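Local coordinates for protein argonaute (Methanocaldococcus jannaschii, PDB 5G5S) that cleaves single-stranded DNA targets, using short single-stranded DNA guides, and may defend the archaeon against invading genetic elements, at residues L62-D67 against R105-S110; E210-H215 against P249-F254; D500-L505 against L568-G573. All blocks are in the same frame, centred on the assembly; numbering follows the deposited sequence.

Interaction 1: L62-D67 against R105-S110; sequences LPYKVD and RGYLKS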
ATOM      1  N   LEU A  62      28.801  16.800 -10.888  1.00 77.90           N
ATOM      2  CA  LEU A  62      29.057  17.003  -9.463  1.00 78.19           C
ATOM      3  C   LEU A  62      28.555  18.383  -9.017  1.00 81.63           C
ATOM      4  O   LEU A  62      28.661  19.347  -9.787  1.00 79.97           O
ATOM      5  CB  LEU A  62      30.557  16.857  -9.124  1.00 80.19           C
ATOM      6  CG  LEU A  62      31.194  15.467  -9.238  1.00 85.61           C
ATOM      7  CD1 LEU A  62      32.686  15.550  -9.034  1.00 88.71           C
ATOM      8  CD2 LEU A  62      30.586  14.463  -8.252  1.00 87.24           C
ATOM      9  N   PRO A  63      28.039  18.512  -7.768  1.00 79.19           N
ATOM     10  CA  PRO A  63      27.579  19.835  -7.301  1.00 78.96           C
ATOM     11  C   PRO A  63      28.720  20.771  -6.872  1.00 84.52           C
ATOM     12  O   PRO A  63      28.466  21.869  -6.376  1.00 85.12           O
ATOM     13  CB  PRO A  63      26.658  19.484  -6.135  1.00 81.25           C
ATOM     14  CG  PRO A  63      27.203  18.206  -5.599  1.00 87.09           C
ATOM     15  CD  PRO A  63      27.839  17.471  -6.736  1.00 81.59           C
ATOM     16  N   TYR A  64      29.972  20.334  -7.064  1.00 92.08           N
ATOM     17  CA  TYR A  64      31.176  21.064  -6.679  1.00 95.61           C
ATOM     18  C   TYR A  64      32.321  20.776  -7.642  1.00102.93           C
ATOM     19  O   TYR A  64      32.273  19.804  -8.408  1.00100.51           O
ATOM     20  CB  TYR A  64      31.593  20.692  -5.234  1.00 96.98           C
ATOM     21  CG  TYR A  64      31.772  19.205  -5.013  1.00 95.29           C
ATOM     22  CD1 TYR A  64      30.686  18.394  -4.694  1.00 92.71           C
ATOM     23  CD2 TYR A  64      33.018  18.602  -5.153  1.00 98.79           C
ATOM     24  CE1 TYR A  64      30.834  17.020  -4.527  1.00 92.15           C
ATOM     25  CE2 TYR A  64      33.181  17.230  -4.973  1.00 98.19           C
ATOM     26  CZ  TYR A  64      32.084  16.445  -4.657  1.00100.35           C
ATOM     27  OH  TYR A  64      32.227  15.096  -4.471  1.00 99.86           O
ATOM     28  N   LYS A  65      33.349  21.630  -7.602  1.00104.45           N
ATOM     29  CA  LYS A  65      34.546  21.472  -8.411  1.00107.01           C
ATOM     30  C   LYS A  65      35.542  20.670  -7.580  1.00114.39           C
ATOM     31  O   LYS A  65      35.699  20.921  -6.379  1.00115.94           O
ATOM     32  CB  LYS A  65      35.124  22.844  -8.803  1.00112.78           C
ATOM     33  CG  LYS A  65      35.974  22.822 -10.073  1.00126.90           C
ATOM     34  CD  LYS A  65      36.325  24.228 -10.553  1.00139.49           C
ATOM     35  CE  LYS A  65      35.321  24.782 -11.539  1.00146.96           C
ATOM     36  NZ  LYS A  65      35.547  26.227 -11.810  1.00159.26           N
ATOM     37  N   VAL A  66      36.176  19.676  -8.211  1.00111.51           N
ATOM     38  CA  VAL A  66      37.178  18.829  -7.570  1.00113.99           C
ATOM     39  C   VAL A  66      38.566  19.155  -8.143  1.00123.36           C
ATOM     40  O   VAL A  66      38.760  19.136  -9.362  1.00122.43           O
ATOM     41  CB  VAL A  66      36.800  17.316  -7.559  1.00114.77           C
ATOM     42  CG1 VAL A  66      36.427  16.802  -8.947  1.00111.78           C
ATOM     43  CG2 VAL A  66      37.888  16.457  -6.916  1.00117.45           C
ATOM     44  N   ASP A  67      39.505  19.518  -7.251  1.00125.27           N
ATOM     45  CA  ASP A  67      40.878  19.910  -7.600  1.00129.94           C
ATOM     46  C   ASP A  67      41.880  18.719  -7.481  1.00135.85           C
ATOM     47  O   ASP A  67      43.091  18.930  -7.395  1.00139.43           O
ATOM     48  CB  ASP A  67      41.323  21.151  -6.770  1.00135.81           C
ATOM     49  CG  ASP A  67      40.216  21.968  -6.092  1.00141.36           C
ATOM     50  OD1 ASP A  67      39.154  22.185  -6.725  1.00137.14           O
ATOM     51  OD2 ASP A  67      40.428  22.421  -4.948  1.00149.09           O
ATOM     52  N   ARG A 105      21.239  17.902  -2.651  1.00 64.59           N
ATOM     53  CA  ARG A 105      21.207  16.818  -1.662  1.00 63.85           C
ATOM     54  C   ARG A 105      22.577  16.180  -1.560  1.00 70.80           C
ATOM     55  O   ARG A 105      23.091  16.022  -0.450  1.00 72.74           O
ATOM     56  CB  ARG A 105      20.135  15.766  -2.008  1.00 62.61           C
ATOM     57  CG  ARG A 105      19.776  14.864  -0.833  1.00 68.41           C
ATOM     58  CD  ARG A 105      19.087  13.602  -1.295  1.00 70.64           C
ATOM     59  NE  ARG A 105      18.541  12.838  -0.174  1.00 78.83           N
ATOM     60  CZ  ARG A 105      19.192  11.876   0.474  1.00 90.03           C
ATOM     61  NH1 ARG A 105      20.434  11.553   0.129  1.00 75.14           N
ATOM     62  NH2 ARG A 105      18.608  11.231   1.478  1.00 71.36           N
ATOM     63  N   GLY A 106      23.173  15.871  -2.712  1.00 67.57           N
ATOM     64  CA  GLY A 106      24.513  15.303  -2.779  1.00 69.46           C
ATOM     65  C   GLY A 106      25.575  16.228  -2.206  1.00 76.37           C
ATOM     66  O   GLY A 106      26.533  15.770  -1.575  1.00 78.30           O
ATOM     67  N   TYR A 107      25.404  17.540  -2.411  1.00 73.58           N
ATOM     68  CA  TYR A 107      26.320  18.559  -1.895  1.00 76.51           C
ATOM     69  C   TYR A 107      26.265  18.565  -0.366  1.00 80.41           C
ATOM     70  O   TYR A 107      27.297  18.458   0.291  1.00 82.00           O
ATOM     71  CB  TYR A 107      25.979  19.939  -2.487  1.00 77.89           C
ATOM     72  CG  TYR A 107      26.967  21.030  -2.146  1.00 83.16           C
ATOM     73  CD1 TYR A 107      28.254  21.024  -2.678  1.00 87.06           C
ATOM     74  CD2 TYR A 107      26.595  22.108  -1.348  1.00 85.68           C
ATOM     75  CE1 TYR A 107      29.161  22.045  -2.390  1.00 91.31           C
ATOM     76  CE2 TYR A 107      27.486  23.146  -1.071  1.00 90.35           C
ATOM     77  CZ  TYR A 107      28.772  23.106  -1.586  1.00 99.57           C
ATOM     78  OH  TYR A 107      29.656  24.129  -1.321  1.00104.52           O
ATOM     79  N   LEU A 108      25.045  18.622   0.176  1.00 76.45           N
ATOM     80  CA  LEU A 108      24.733  18.586   1.605  1.00 77.88           C
ATOM     81  C   LEU A 108      25.241  17.283   2.252  1.00 83.17           C
ATOM     82  O   LEU A 108      25.754  17.320   3.368  1.00 85.44           O
ATOM     83  CB  LEU A 108      23.202  18.700   1.765  1.00 75.39           C
ATOM     84  CG  LEU A 108      22.613  19.919   2.481  1.00 80.91           C
ATOM     85  CD1 LEU A 108      23.437  21.178   2.269  1.00 84.13           C
ATOM     86  CD2 LEU A 108      21.157  20.140   2.077  1.00 79.11           C
ATOM     87  N   LYS A 109      25.121  16.147   1.543  1.00 78.39           N
ATOM     88  CA  LYS A 109      25.558  14.836   2.026  1.00 79.12           C
ATOM     89  C   LYS A 109      27.085  14.663   1.981  1.00 89.34           C
ATOM     90  O   LYS A 109      27.698  14.381   3.014  1.00 91.57           O
ATOM     91  CB  LYS A 109      24.854  13.694   1.251  1.00 76.55           C
ATOM     92  CG  LYS A 109      25.339  12.298   1.628  1.00 82.23           C
ATOM     93  CD  LYS A 109      24.627  11.208   0.854  1.00 89.45           C
ATOM     94  CE  LYS A 109      25.024   9.826   1.320  1.00 97.72           C
ATOM     95  NZ  LYS A 109      24.233   8.772   0.636  1.00104.83           N
ATOM     96  N   SER A 110      27.678  14.768   0.774  1.00 87.44           N
ATOM     97  CA  SER A 110      29.102  14.533   0.557  1.00 90.41           C
ATOM     98  C   SER A 110      30.051  15.618   1.073  1.00 98.42           C
ATOM     99  O   SER A 110      31.026  15.298   1.753  1.00101.02           O
ATOM    100  CB  SER A 110      29.376  14.201  -0.905  1.00 93.27           C
ATOM    101  OG  SER A 110      30.632  13.559  -1.041  1.00107.99           O
TER
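In the N-terminal domain, the loop leaving strand 59-62 of a four-stranded antiparallel sheet packs its Pro63 and Tyr64 against Tyr107 of helix 97-111. Pro63 is the closer of the two residues to the helix backbone. Its CB lies 3.7 Å from Tyr107 CB, and its CG sits 3.7 Å from Tyr107 N and 4.3 Å from Gly106 C, so the pyrrolidine rests on the helix backbone at Gly106-Tyr107, where the glycine has no side chain. Tyr107 CG is swung opposite its own backbone N (chi1 -173°), which lays the phenol along the loop. Its CD1 comes 3.8 Å from the carbonyl oxygen of Pro63, and Tyr64 CB comes to the edge of that ring, 4.0 Å from Tyr107 CE1. Tyr64 in turn holds its CG between its backbone N and carbonyl carbon (chi1 55°), and the ring rises beside the helix toward Ser110. The two hydroxyls do not bond to each other: Tyr64 OH is 4.1 Å from Ser110 OG. Each turns to one of two successive carbonyls near the end of helix 41-47, Tyr64 OH to Tyr48 O and Ser110 OG to Phe47 O, so each hydroxyl has its own carbonyl partner. No hydrogen bond crosses the contact, which is a small apolar patch near the surface. Around the patch, Pro23 touches both Pro63 and Tyr107, Pro63 also touches Leu103, one turn before Tyr107 on helix 97-111, and Leu62 is tied by backbone bonds to His27 of strand 25-31.

Interaction 2: E210-H215 against P249-F254; sequences EEIMSH and PFAPQF
The carbonyl oxygen of Glu210, on the helix that presents Ile212 and Met213 to Phe254, is gripped twice by one residue: Ser214 N reaches it at 3.1 Å in the regular helical bond, and Ser214 OG at 2.9 Å. The two donors come from opposite faces of the carbonyl plane, the hydroxyl standing 38° out of it, so the serine closes its polar end onto its own helix. The contact itself is apolar. Phe254 points its ring edge-on at the helix and splits its rim between two residues. Met213 CG lies 3.5 Å from Phe254 CZ and Ile212 CG2 3.8 Å from Phe254 CE2, both near the ring plane. Met213 SD follows as an edge-on Met-aromatic contact, 5.4 Å from the Phe254 ring centroid, its chain bending at the last torsion.

Both segments belong to the PAZ domain, which holds the guide 3'-end; helix 206-219 runs on into residues 215-220, which bind that end, although the side chain of Phe254 is about 10 Å from that of Tyr196, and that of Ile212 about 10 Å from that of Tyr219. The CG1 branch of Ile212, set beside the backbone N (chi1 -64°), reaches the 249-251 loop, while CG2 serves the ring: Ile212 CG1 is 4.0 Å from Pro249 O, and Ile212 CD1 4.4 Å from Ala251 CB. That same alanine methyl lies against one face of the Phe254 ring, near its rim. Phe231 stacks with Phe254, while Ile234 touches Met213.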
ATOM      1  N   GLU A 210      19.725 -27.681   7.557  1.00125.81           N
ATOM      2  CA  GLU A 210      21.138 -28.006   7.766  1.00128.88           C
ATOM      3  C   GLU A 210      22.013 -27.222   6.766  1.00133.20           C
ATOM      4  O   GLU A 210      23.033 -26.655   7.168  1.00130.18           O
ATOM      5  CB  GLU A 210      21.375 -29.522   7.582  1.00137.69           C
ATOM      6  CG  GLU A 210      20.941 -30.403   8.744  1.00148.34           C
ATOM      7  CD  GLU A 210      21.770 -30.299  10.010  1.00167.33           C
ATOM      8  OE1 GLU A 210      23.011 -30.146   9.911  1.00163.79           O
ATOM      9  OE2 GLU A 210      21.176 -30.393  11.108  1.00158.11           O
ATOM     10  N   GLU A 211      21.594 -27.192   5.467  1.00132.92           N
ATOM     11  CA  GLU A 211      22.283 -26.508   4.363  1.00135.02           C
ATOM     12  C   GLU A 211      22.387 -24.979   4.540  1.00133.35           C
ATOM     13  O   GLU A 211      23.425 -24.404   4.195  1.00133.94           O
ATOM     14  CB  GLU A 211      21.652 -26.872   3.014  1.00141.40           C
ATOM     15  N   ILE A 212      21.325 -24.334   5.090  1.00123.74           N
ATOM     16  CA  ILE A 212      21.268 -22.887   5.365  1.00117.78           C
ATOM     17  C   ILE A 212      22.304 -22.533   6.447  1.00118.82           C
ATOM     18  O   ILE A 212      23.103 -21.610   6.269  1.00116.46           O
ATOM     19  CB  ILE A 212      19.827 -22.439   5.775  1.00116.09           C
ATOM     20  CG1 ILE A 212      18.808 -22.647   4.624  1.00119.39           C
ATOM     21  CG2 ILE A 212      19.810 -20.977   6.285  1.00111.56           C
ATOM     22  CD1 ILE A 212      17.341 -22.881   5.079  1.00121.48           C
ATOM     23  N   MET A 213      22.269 -23.283   7.564  1.00115.62           N
ATOM     24  CA  MET A 213      23.145 -23.148   8.720  1.00113.98           C
ATOM     25  C   MET A 213      24.615 -23.249   8.317  1.00123.26           C
ATOM     26  O   MET A 213      25.405 -22.399   8.718  1.00120.51           O
ATOM     27  CB  MET A 213      22.795 -24.218   9.760  1.00116.89           C
ATOM     28  CG  MET A 213      21.881 -23.717  10.842  1.00115.44           C
ATOM     29  SD  MET A 213      20.891 -24.983  11.685  1.00121.29           S
ATOM     30  CE  MET A 213      22.179 -26.057  12.351  1.00122.55           C
ATOM     31  N   SER A 214      24.956 -24.255   7.476  1.00127.06           N
ATOM     32  CA  SER A 214      26.298 -24.517   6.946  1.00132.15           C
ATOM     33  C   SER A 214      26.845 -23.359   6.091  1.00137.12           C
ATOM     34  O   SER A 214      28.058 -23.123   6.107  1.00138.00           O
ATOM     35  CB  SER A 214      26.314 -25.820   6.150  1.00142.66           C
ATOM     36  OG  SER A 214      25.900 -26.927   6.936  1.00150.84           O
ATOM     37  N   HIS A 215      25.958 -22.631   5.366  1.00133.31           N
ATOM     38  CA  HIS A 215      26.347 -21.492   4.526  1.00134.13           C
ATOM     39  C   HIS A 215      26.772 -20.273   5.354  1.00130.99           C
ATOM     40  O   HIS A 215      27.805 -19.669   5.061  1.00131.96           O
ATOM     41  CB  HIS A 215      25.236 -21.109   3.532  1.00136.75           C
ATOM     42  CG  HIS A 215      25.523 -19.836   2.792  1.00140.85           C
ATOM     43  ND1 HIS A 215      24.952 -18.632   3.176  1.00137.45           N
ATOM     44  CD2 HIS A 215      26.371 -19.608   1.761  1.00148.32           C
ATOM     45  CE1 HIS A 215      25.445 -17.723   2.350  1.00139.06           C
ATOM     46  NE2 HIS A 215      26.304 -18.260   1.482  1.00145.80           N
ATOM     47  N   PRO A 249      17.232 -19.564   0.228  1.00111.38           N
ATOM     48  CA  PRO A 249      16.169 -19.916   1.186  1.00107.50           C
ATOM     49  C   PRO A 249      16.396 -19.310   2.573  1.00106.11           C
ATOM     50  O   PRO A 249      17.531 -19.230   3.056  1.00105.02           O
ATOM     51  CB  PRO A 249      16.207 -21.453   1.224  1.00112.00           C
ATOM     52  CG  PRO A 249      17.334 -21.878   0.298  1.00121.49           C
ATOM     53  CD  PRO A 249      18.194 -20.675   0.086  1.00116.73           C
ATOM     54  N   PHE A 250      15.291 -18.902   3.219  1.00 99.29           N
ATOM     55  CA  PHE A 250      15.279 -18.275   4.545  1.00 94.85           C
ATOM     56  C   PHE A 250      14.709 -19.212   5.612  1.00 97.56           C
ATOM     57  O   PHE A 250      13.827 -20.023   5.317  1.00 98.89           O
ATOM     58  CB  PHE A 250      14.458 -16.978   4.488  1.00 93.77           C
ATOM     59  CG  PHE A 250      15.133 -15.828   3.778  1.00 95.48           C
ATOM     60  CD1 PHE A 250      15.415 -15.897   2.418  1.00101.49           C
ATOM     61  CD2 PHE A 250      15.461 -14.665   4.464  1.00 95.70           C
ATOM     62  CE1 PHE A 250      16.035 -14.833   1.764  1.00104.08           C
ATOM     63  CE2 PHE A 250      16.076 -13.597   3.807  1.00 99.80           C
ATOM     64  CZ  PHE A 250      16.349 -13.685   2.458  1.00101.49           C
ATOM     65  N   ALA A 251      15.215 -19.102   6.844  1.00 92.02           N
ATOM     66  CA  ALA A 251      14.740 -19.890   7.982  1.00 91.08           C
ATOM     67  C   ALA A 251      14.083 -18.907   8.980  1.00 91.59           C
ATOM     68  O   ALA A 251      14.805 -18.104   9.582  1.00 89.53           O
ATOM     69  CB  ALA A 251      15.897 -20.637   8.629  1.00 93.91           C
ATOM     70  N   PRO A 252      12.718 -18.903   9.114  1.00 86.54           N
ATOM     71  CA  PRO A 252      12.046 -17.932  10.008  1.00 83.39           C
ATOM     72  C   PRO A 252      12.610 -17.749  11.419  1.00 83.97           C
ATOM     73  O   PRO A 252      12.489 -16.659  11.970  1.00 81.76           O
ATOM     74  CB  PRO A 252      10.580 -18.383  10.002  1.00 85.55           C
ATOM     75  CG  PRO A 252      10.584 -19.751   9.398  1.00 92.20           C
ATOM     76  CD  PRO A 252      11.719 -19.748   8.432  1.00 88.92           C
ATOM     77  N   GLN A 253      13.274 -18.784  11.971  1.00 80.84           N
ATOM     78  CA  GLN A 253      13.944 -18.752  13.277  1.00 80.62           C
ATOM     79  C   GLN A 253      15.131 -17.766  13.277  1.00 83.03           C
ATOM     80  O   GLN A 253      15.466 -17.216  14.326  1.00 82.18           O
ATOM     81  CB  GLN A 253      14.436 -20.166  13.660  1.00 84.83           C
ATOM     82  CG  GLN A 253      14.660 -20.376  15.163  1.00 92.37           C
ATOM     83  CD  GLN A 253      15.054 -21.786  15.568  1.00101.25           C
ATOM     84  OE1 GLN A 253      14.698 -22.786  14.934  1.00 96.13           O
ATOM     85  NE2 GLN A 253      15.736 -21.898  16.696  1.00 92.65           N
ATOM     86  N   PHE A 254      15.761 -17.559  12.102  1.00 79.15           N
ATOM     87  CA  PHE A 254      16.935 -16.707  11.912  1.00 79.00           C
ATOM     88  C   PHE A 254      16.611 -15.236  11.613  1.00 82.48           C
ATOM     89  O   PHE A 254      17.531 -14.412  11.570  1.00 82.45           O
ATOM     90  CB  PHE A 254      17.835 -17.283  10.790  1.00 83.06           C
ATOM     91  CG  PHE A 254      18.380 -18.697  10.927  1.00 87.75           C
ATOM     92  CD1 PHE A 254      18.183 -19.435  12.092  1.00 91.80           C
ATOM     93  CD2 PHE A 254      19.098 -19.283   9.893  1.00 92.75           C
ATOM     94  CE1 PHE A 254      18.684 -20.733  12.211  1.00 96.37           C
ATOM     95  CE2 PHE A 254      19.603 -20.583  10.015  1.00 99.02           C
ATOM     96  CZ  PHE A 254      19.389 -21.298  11.172  1.00 97.92           C
TER

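Interaction 3: D500-L505 against L568-G573; sequences DYIMGL and LFLRDG
Met503 and Phe569 stand side by side on one face of a parallel strand pair, and the thioether fits along the flank of the ring. Met503 CB rests 3.8 Å from Phe569 CD2, and Met503 SD lies 3.6 Å from Phe569 CE2. The sulfur makes an oblique Met-aromatic contact, SD lying 44° off the ring normal. The fully extended chain of Met503 beyond CG carries the sulfur up level with the ring instead of folding it across the sheet. On the same face follow Leu505 and Arg571, the leucine settling its CB 3.7 Å from the carbonyl oxygen of Leu570.

The other face is built from Ile502, Leu568 and Leu570, with Gly504 as the low point among them. Leu570, the neighbour of Gly504 in register, brings its CB to 4.2 Å from the glycine CA, then leans back and across toward the neighbouring strand until Leu570 CD2 meets Ile502 CG2 at 3.8 Å. The branches therefore mesh diagonally. Leu568 meets Ile502 more loosely.

Between the two faces, four backbone hydrogen bonds join the strands. Leu568 N gives to Tyr501 O, and Met503 uses both its N and its O, to Leu568 O (2.8 Å) and from Leu570 N. Leu505 N then closes on Leu570 O.

Helix 547-556 covers the Met503-Phe569 face through Leu547, Ile551 and Leu554, while Ile597 and Ile599 of strand 593-600 pack on Leu570. The two strands are central in the RNase H-like fold of the PIWI domain: just past their paired ends come Asp506 and Asp572, the latter salt-bridged to Lys601. With Glu543 and Asp690 they make up the probable DEDD active site, assigned by similarity.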
ATOM      1  N   ASP A 500     -11.779   5.958 -19.852  1.00 63.74           N
ATOM      2  CA  ASP A 500     -12.537   4.738 -20.108  1.00 64.40           C
ATOM      3  C   ASP A 500     -12.195   3.744 -18.984  1.00 65.91           C
ATOM      4  O   ASP A 500     -13.081   3.071 -18.471  1.00 65.58           O
ATOM      5  CB  ASP A 500     -12.168   4.153 -21.479  1.00 66.84           C
ATOM      6  CG  ASP A 500     -12.619   5.017 -22.637  1.00 76.82           C
ATOM      7  OD1 ASP A 500     -13.804   4.935 -23.009  1.00 83.17           O
ATOM      8  OD2 ASP A 500     -11.788   5.778 -23.170  1.00 75.52           O
ATOM      9  N   TYR A 501     -10.904   3.701 -18.591  1.00 60.61           N
ATOM     10  CA  TYR A 501     -10.364   2.863 -17.525  1.00 58.16           C
ATOM     11  C   TYR A 501      -9.395   3.612 -16.656  1.00 58.46           C
ATOM     12  O   TYR A 501      -8.616   4.434 -17.136  1.00 57.61           O
ATOM     13  CB  TYR A 501      -9.625   1.627 -18.082  1.00 58.97           C
ATOM     14  CG  TYR A 501     -10.465   0.730 -18.958  1.00 64.33           C
ATOM     15  CD1 TYR A 501     -11.678   0.209 -18.500  1.00 68.61           C
ATOM     16  CD2 TYR A 501     -10.023   0.345 -20.223  1.00 65.50           C
ATOM     17  CE1 TYR A 501     -12.457  -0.624 -19.306  1.00 72.90           C
ATOM     18  CE2 TYR A 501     -10.781  -0.506 -21.026  1.00 68.25           C
ATOM     19  CZ  TYR A 501     -12.002  -0.981 -20.566  1.00 82.29           C
ATOM     20  OH  TYR A 501     -12.761  -1.816 -21.351  1.00 92.09           O
ATOM     21  N   ILE A 502      -9.450   3.312 -15.366  1.00 54.47           N
ATOM     22  CA  ILE A 502      -8.523   3.753 -14.343  1.00 52.77           C
ATOM     23  C   ILE A 502      -8.007   2.424 -13.819  1.00 55.66           C
ATOM     24  O   ILE A 502      -8.803   1.571 -13.395  1.00 54.36           O
ATOM     25  CB  ILE A 502      -9.136   4.665 -13.266  1.00 56.39           C
ATOM     26  CG1 ILE A 502      -9.499   6.041 -13.890  1.00 57.23           C
ATOM     27  CG2 ILE A 502      -8.141   4.807 -12.076  1.00 55.10           C
ATOM     28  CD1 ILE A 502     -10.522   6.867 -13.099  1.00 65.15           C
ATOM     29  N   MET A 503      -6.691   2.195 -13.997  1.00 51.09           N
ATOM     30  CA  MET A 503      -6.094   0.921 -13.668  1.00 50.31           C
ATOM     31  C   MET A 503      -5.035   1.048 -12.578  1.00 53.89           C
ATOM     32  O   MET A 503      -4.053   1.763 -12.737  1.00 53.57           O
ATOM     33  CB  MET A 503      -5.547   0.257 -14.943  1.00 52.33           C
ATOM     34  CG  MET A 503      -6.620  -0.175 -15.925  1.00 56.50           C
ATOM     35  SD  MET A 503      -5.897  -1.023 -17.349  1.00 62.33           S
ATOM     36  CE  MET A 503      -7.354  -1.411 -18.313  1.00 59.92           C
ATOM     37  N   GLY A 504      -5.291   0.381 -11.463  1.00 50.32           N
ATOM     38  CA  GLY A 504      -4.390   0.316 -10.328  1.00 50.68           C
ATOM     39  C   GLY A 504      -3.434  -0.827 -10.552  1.00 56.78           C
ATOM     40  O   GLY A 504      -3.857  -1.939 -10.850  1.00 55.56           O
ATOM     41  N   LEU A 505      -2.148  -0.553 -10.462  1.00 57.50           N
ATOM     42  CA  LEU A 505      -1.152  -1.564 -10.747  1.00 60.21           C
ATOM     43  C   LEU A 505      -0.163  -1.704  -9.623  1.00 67.42           C
ATOM     44  O   LEU A 505       0.291  -0.710  -9.077  1.00 68.32           O
ATOM     45  CB  LEU A 505      -0.447  -1.207 -12.093  1.00 60.63           C
ATOM     46  CG  LEU A 505       0.705  -2.093 -12.584  1.00 65.76           C
ATOM     47  CD1 LEU A 505       0.249  -3.518 -12.849  1.00 65.93           C
ATOM     48  CD2 LEU A 505       1.325  -1.515 -13.826  1.00 69.10           C
ATOM     49  N   LEU A 568      -5.910   5.632 -17.630  1.00 54.23           N
ATOM     50  CA  LEU A 568      -5.044   6.206 -16.613  1.00 52.11           C
ATOM     51  C   LEU A 568      -4.522   5.069 -15.735  1.00 53.75           C
ATOM     52  O   LEU A 568      -5.324   4.323 -15.183  1.00 52.04           O
ATOM     53  CB  LEU A 568      -5.806   7.267 -15.772  1.00 51.30           C
ATOM     54  CG  LEU A 568      -5.086   7.821 -14.517  1.00 53.99           C
ATOM     55  CD1 LEU A 568      -3.876   8.656 -14.885  1.00 53.67           C
ATOM     56  CD2 LEU A 568      -6.032   8.596 -13.611  1.00 53.32           C
ATOM     57  N   PHE A 569      -3.183   4.922 -15.640  1.00 50.87           N
ATOM     58  CA  PHE A 569      -2.535   3.923 -14.781  1.00 50.44           C
ATOM     59  C   PHE A 569      -2.024   4.559 -13.498  1.00 54.08           C
ATOM     60  O   PHE A 569      -1.406   5.627 -13.513  1.00 52.92           O
ATOM     61  CB  PHE A 569      -1.382   3.187 -15.472  1.00 52.38           C
ATOM     62  CG  PHE A 569      -1.817   2.173 -16.500  1.00 53.70           C
ATOM     63  CD1 PHE A 569      -1.966   2.533 -17.837  1.00 55.57           C
ATOM     64  CD2 PHE A 569      -2.015   0.842 -16.146  1.00 54.23           C
ATOM     65  CE1 PHE A 569      -2.336   1.587 -18.789  1.00 56.78           C
ATOM     66  CE2 PHE A 569      -2.393  -0.101 -17.100  1.00 56.29           C
ATOM     67  CZ  PHE A 569      -2.575   0.280 -18.410  1.00 54.66           C
ATOM     68  N   LEU A 570      -2.282   3.881 -12.392  1.00 51.01           N
ATOM     69  CA  LEU A 570      -1.877   4.292 -11.061  1.00 51.65           C
ATOM     70  C   LEU A 570      -0.865   3.268 -10.563  1.00 58.29           C
ATOM     71  O   LEU A 570      -1.146   2.059 -10.541  1.00 56.51           O
ATOM     72  CB  LEU A 570      -3.120   4.292 -10.157  1.00 52.12           C
ATOM     73  CG  LEU A 570      -3.999   5.542 -10.002  1.00 56.41           C
ATOM     74  CD1 LEU A 570      -4.073   6.402 -11.233  1.00 54.95           C
ATOM     75  CD2 LEU A 570      -5.363   5.178  -9.493  1.00 62.10           C
ATOM     76  N   ARG A 571       0.341   3.741 -10.223  1.00 58.02           N
ATOM     77  CA  ARG A 571       1.380   2.860  -9.699  1.00 58.79           C
ATOM     78  C   ARG A 571       2.209   3.508  -8.590  1.00 63.11           C
ATOM     79  O   ARG A 571       2.316   4.729  -8.525  1.00 61.67           O
ATOM     80  CB  ARG A 571       2.246   2.215 -10.814  1.00 59.34           C
ATOM     81  CG  ARG A 571       2.839   3.171 -11.848  1.00 73.49           C
ATOM     82  CD  ARG A 571       3.583   2.427 -12.956  1.00 86.66           C
ATOM     83  NE  ARG A 571       4.982   2.163 -12.607  1.00105.81           N
ATOM     84  CZ  ARG A 571       5.827   1.433 -13.334  1.00127.71           C
ATOM     85  NH1 ARG A 571       5.425   0.867 -14.466  1.00109.65           N
ATOM     86  NH2 ARG A 571       7.077   1.254 -12.928  1.00125.96           N
ATOM     87  N   ASP A 572       2.724   2.679  -7.680  1.00 63.20           N
ATOM     88  CA  ASP A 572       3.622   3.082  -6.602  1.00 66.66           C
ATOM     89  C   ASP A 572       4.976   2.723  -7.155  1.00 73.59           C
ATOM     90  O   ASP A 572       5.530   1.674  -6.807  1.00 77.56           O
ATOM     91  CB  ASP A 572       3.338   2.302  -5.307  1.00 70.21           C
ATOM     92  CG  ASP A 572       3.835   2.980  -4.045  1.00 93.81           C
ATOM     93  OD1 ASP A 572       5.049   3.287  -3.970  1.00 98.86           O
ATOM     94  OD2 ASP A 572       3.015   3.189  -3.122  1.00102.53           O
ATOM     95  N   GLY A 573       5.434   3.525  -8.104  1.00 67.40           N
ATOM     96  CA  GLY A 573       6.696   3.308  -8.788  1.00 68.21           C
ATOM     97  C   GLY A 573       6.923   4.252  -9.948  1.00 71.43           C
ATOM     98  O   GLY A 573       5.978   4.857 -10.465  1.00 68.75           O
TER

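How the interactions relate
The three contacts follow one another along the chain without interleaving and fall in three different domains: interaction 1 in the N-terminal domain, interaction 2 in PAZ and interaction 3 in PIWI. Their centres are about 42 Å (1 and 2), about 37 Å (1 and 3) and about 39 Å (2 and 3) apart, and even the nearest atoms are about 17 Å or more from each other. No sheet or helix is shared. Interactions 1 and 2 each join a helix to a loop, whereas interaction 3 pairs two strands of the large mixed sheet. The spread matches the bilobal architecture, in which PAZ holds the guide 3'-end while the PIWI sheet carries the presumed cleavage site.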